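Local coordinates for protein adhesin competence repressor (Streptococcus pyogenes serotype M3, PDB 5JLU) that represses transcription as a zinc-responsive, DNA-binding regulator of the MarR family, built on a winged helix-turn-helix, at residues A[83-88]-A[99-104]. Residues are numbered along the deposited sequence; the frame is centred on the assembly and turned at random.
Sequences MLAGTK and ELTELA
A85 and E99 form an antiparallel hydrogen-bonded pair: A85 N reaches E99 O at 2.9 Å, and E99 N returns to A85 O at 3.0 Å, both nearly straight. Next, L84 and L100 make a non-hydrogen-bonded pair, with a bent CA-H...O contact, 3.3 Å from L84 CA to E99 O. Past the end of strand 96-100, T101 N still bonds M83 O at 3.1 Å, arriving above the carbonyl plane. With T101 OG1 between the backbone N and the carbonyl carbon (chi1 63°), CG2 lies anti to that carbon, over the backbone of L84 (3.7 Å to L84 C), and OG1 hydrogen-bonds D82 O. M83 CG lies 3.7 Å from A104 CB, and the bend at chi2 brings SD alongside A104 and near L103 CD2. On the opposite sheet face from A85 and E99, L84 and L100 diverge, their side chains meeting only through CD2 and CD1, 4.0 Å apart; L84 packs on L47, L50, I75 and L78, L100 on L50 and A108. This is the base of the winged-helix hairpin. Backbone bonds thus fix the strand pairing, and the leucine face ties the wing to helices 41-52, 68-80 and 105-127, the first and last supplying zinc ligands.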
ATOM      1  N   MET A  83      -9.513 -20.833  -7.212  1.00 39.88           N
ATOM      2  CA  MET A  83     -10.292 -19.716  -6.657  1.00 47.50           C
ATOM      3  C   MET A  83     -11.342 -19.201  -7.643  1.00 44.69           C
ATOM      4  O   MET A  83     -12.360 -18.682  -7.247  1.00 43.79           O
ATOM      5  CB  MET A  83      -9.296 -18.614  -6.245  1.00 51.87           C
ATOM      6  CG  MET A  83      -9.532 -18.059  -4.877  1.00 72.73           C
ATOM      7  SD  MET A  83      -9.368 -19.280  -3.586  1.00 58.90           S
ATOM      8  CE  MET A  83      -7.842 -18.694  -2.896  1.00 67.38           C
ATOM      9  N   LEU A  84     -11.074 -19.326  -8.934  1.00 40.93           N
ATOM     10  CA  LEU A  84     -11.931 -18.802 -10.027  1.00 42.64           C
ATOM     11  C   LEU A  84     -12.070 -19.840 -11.076  1.00 46.11           C
ATOM     12  O   LEU A  84     -11.171 -20.622 -11.266  1.00 44.32           O
ATOM     13  CB  LEU A  84     -11.266 -17.600 -10.797  1.00 36.48           C
ATOM     14  CG  LEU A  84     -11.141 -16.259 -10.099  1.00 35.24           C
ATOM     15  CD1 LEU A  84     -10.561 -15.137 -10.904  1.00 38.11           C
ATOM     16  CD2 LEU A  84     -12.486 -15.864  -9.547  1.00 37.09           C
ATOM     17  N   ALA A  85     -13.159 -19.756 -11.819  1.00 45.22           N
ATOM     18  CA  ALA A  85     -13.356 -20.552 -12.998  1.00 50.21           C
ATOM     19  C   ALA A  85     -13.901 -19.626 -14.072  1.00 46.16           C
ATOM     20  O   ALA A  85     -14.678 -18.705 -13.800  1.00 51.74           O
ATOM     21  CB  ALA A  85     -14.340 -21.683 -12.725  1.00 57.23           C
ATOM     22  N   GLY A  86     -13.391 -19.837 -15.273  1.00 47.16           N
ATOM     23  CA  GLY A  86     -13.729 -19.074 -16.441  1.00 52.81           C
ATOM     24  C   GLY A  86     -14.736 -19.874 -17.259  1.00 47.33           C
ATOM     25  O   GLY A  86     -14.651 -21.102 -17.333  1.00 51.25           O
ATOM     26  N   THR A  87     -15.649 -19.152 -17.883  1.00 47.04           N
ATOM     27  CA  THR A  87     -16.587 -19.710 -18.849  1.00 59.17           C
ATOM     28  C   THR A  87     -16.804 -18.683 -19.964  1.00 54.36           C
ATOM     29  O   THR A  87     -16.982 -17.467 -19.709  1.00 52.46           O
ATOM     30  CB  THR A  87     -17.913 -20.066 -18.150  1.00 64.03           C
ATOM     31  OG1 THR A  87     -18.377 -18.898 -17.503  1.00 65.37           O
ATOM     32  CG2 THR A  87     -17.712 -21.166 -17.035  1.00 67.09           C
ATOM     33  N   LYS A  88     -16.778 -19.143 -21.212  1.00 54.77           N
ATOM     34  CA  LYS A  88     -16.934 -18.214 -22.309  1.00 50.34           C
ATOM     35  C   LYS A  88     -18.397 -17.897 -22.495  1.00 48.61           C
ATOM     36  O   LYS A  88     -19.249 -18.676 -22.098  1.00 54.84           O
ATOM     37  CB  LYS A  88     -16.298 -18.740 -23.583  1.00 54.72           C
ATOM     38  CG  LYS A  88     -14.869 -19.240 -23.360  1.00 60.81           C
ATOM     39  CD  LYS A  88     -13.941 -19.179 -24.596  1.00 58.39           C
ATOM     40  CE  LYS A  88     -12.649 -19.927 -24.252  1.00 67.50           C
ATOM     41  NZ  LYS A  88     -11.541 -19.735 -25.209  1.00 73.88           N
ATOM     42  N   GLU A  99     -15.869 -16.250 -12.569  1.00 42.74           N
ATOM     43  CA  GLU A  99     -16.604 -16.283 -11.330  1.00 50.14           C
ATOM     44  C   GLU A  99     -15.946 -17.148 -10.282  1.00 43.72           C
ATOM     45  O   GLU A  99     -15.089 -17.991 -10.564  1.00 43.89           O
ATOM     46  CB  GLU A  99     -18.027 -16.741 -11.590  1.00 58.56           C
ATOM     47  CG  GLU A  99     -18.172 -18.201 -11.885  1.00 68.86           C
ATOM     48  CD  GLU A  99     -19.542 -18.538 -12.505  1.00 79.80           C
ATOM     49  OE1 GLU A  99     -19.721 -19.745 -12.730  1.00 72.19           O
ATOM     50  OE2 GLU A  99     -20.407 -17.632 -12.751  1.00 75.99           O
ATOM     51  N   LEU A 100     -16.378 -16.896  -9.073  1.00 41.40           N
ATOM     52  CA  LEU A 100     -15.776 -17.483  -7.904  1.00 42.30           C
ATOM     53  C   LEU A 100     -16.151 -18.981  -7.815  1.00 43.42           C
ATOM     54  O   LEU A 100     -17.290 -19.347  -8.103  1.00 44.35           O
ATOM     55  CB  LEU A 100     -16.326 -16.734  -6.667  1.00 45.94           C
ATOM     56  CG  LEU A 100     -15.514 -15.550  -6.092  1.00 44.42           C
ATOM     57  CD1 LEU A 100     -15.337 -14.442  -7.096  1.00 53.67           C
ATOM     58  CD2 LEU A 100     -16.208 -15.054  -4.839  1.00 49.65           C
ATOM     59  N   THR A 101     -15.217 -19.803  -7.381  1.00 43.27           N
ATOM     60  CA  THR A 101     -15.535 -21.159  -7.037  1.00 49.68           C
ATOM     61  C   THR A 101     -15.994 -21.124  -5.581  1.00 60.68           C
ATOM     62  O   THR A 101     -15.767 -20.141  -4.883  1.00 54.80           O
ATOM     63  CB  THR A 101     -14.325 -22.029  -7.098  1.00 43.61           C
ATOM     64  OG1 THR A 101     -13.362 -21.565  -6.122  1.00 46.80           O
ATOM     65  CG2 THR A 101     -13.735 -22.042  -8.548  1.00 45.89           C
ATOM     66  N   GLU A 102     -16.610 -22.211  -5.134  1.00 57.82           N
ATOM     67  CA  GLU A 102     -17.118 -22.344  -3.762  1.00 67.31           C
ATOM     68  C   GLU A 102     -16.087 -22.047  -2.731  1.00 60.99           C
ATOM     69  O   GLU A 102     -16.370 -21.381  -1.735  1.00 55.01           O
ATOM     70  CB  GLU A 102     -17.670 -23.776  -3.478  1.00 67.37           C
ATOM     71  CG  GLU A 102     -18.945 -23.732  -2.638  1.00 75.08           C
ATOM     72  CD  GLU A 102     -19.998 -22.782  -3.217  1.00 77.36           C
ATOM     73  OE1 GLU A 102     -20.178 -22.749  -4.470  1.00 77.38           O
ATOM     74  OE2 GLU A 102     -20.627 -22.043  -2.419  1.00 70.44           O
ATOM     75  N   LEU A 103     -14.901 -22.600  -2.956  1.00 53.02           N
ATOM     76  CA  LEU A 103     -13.744 -22.374  -2.081  1.00 52.29           C
ATOM     77  C   LEU A 103     -13.326 -20.871  -1.891  1.00 52.79           C
ATOM     78  O   LEU A 103     -12.684 -20.498  -0.876  1.00 54.74           O
ATOM     79  CB  LEU A 103     -12.565 -23.155  -2.673  1.00 54.06           C
ATOM     80  CG  LEU A 103     -11.195 -23.071  -2.020  1.00 60.19           C
ATOM     81  CD1 LEU A 103     -11.242 -23.857  -0.721  1.00 66.36           C
ATOM     82  CD2 LEU A 103     -10.097 -23.600  -2.943  1.00 65.80           C
ATOM     83  N   ALA A 104     -13.623 -20.030  -2.883  1.00 57.12           N
ATOM     84  CA  ALA A 104     -13.210 -18.581  -2.837  1.00 49.47           C
ATOM     85  C   ALA A 104     -14.163 -17.753  -2.010  1.00 45.40           C
ATOM     86  O   ALA A 104     -13.781 -16.728  -1.482  1.00 46.08           O
ATOM     87  CB  ALA A 104     -13.175 -18.023  -4.225  1.00 43.88           C
TER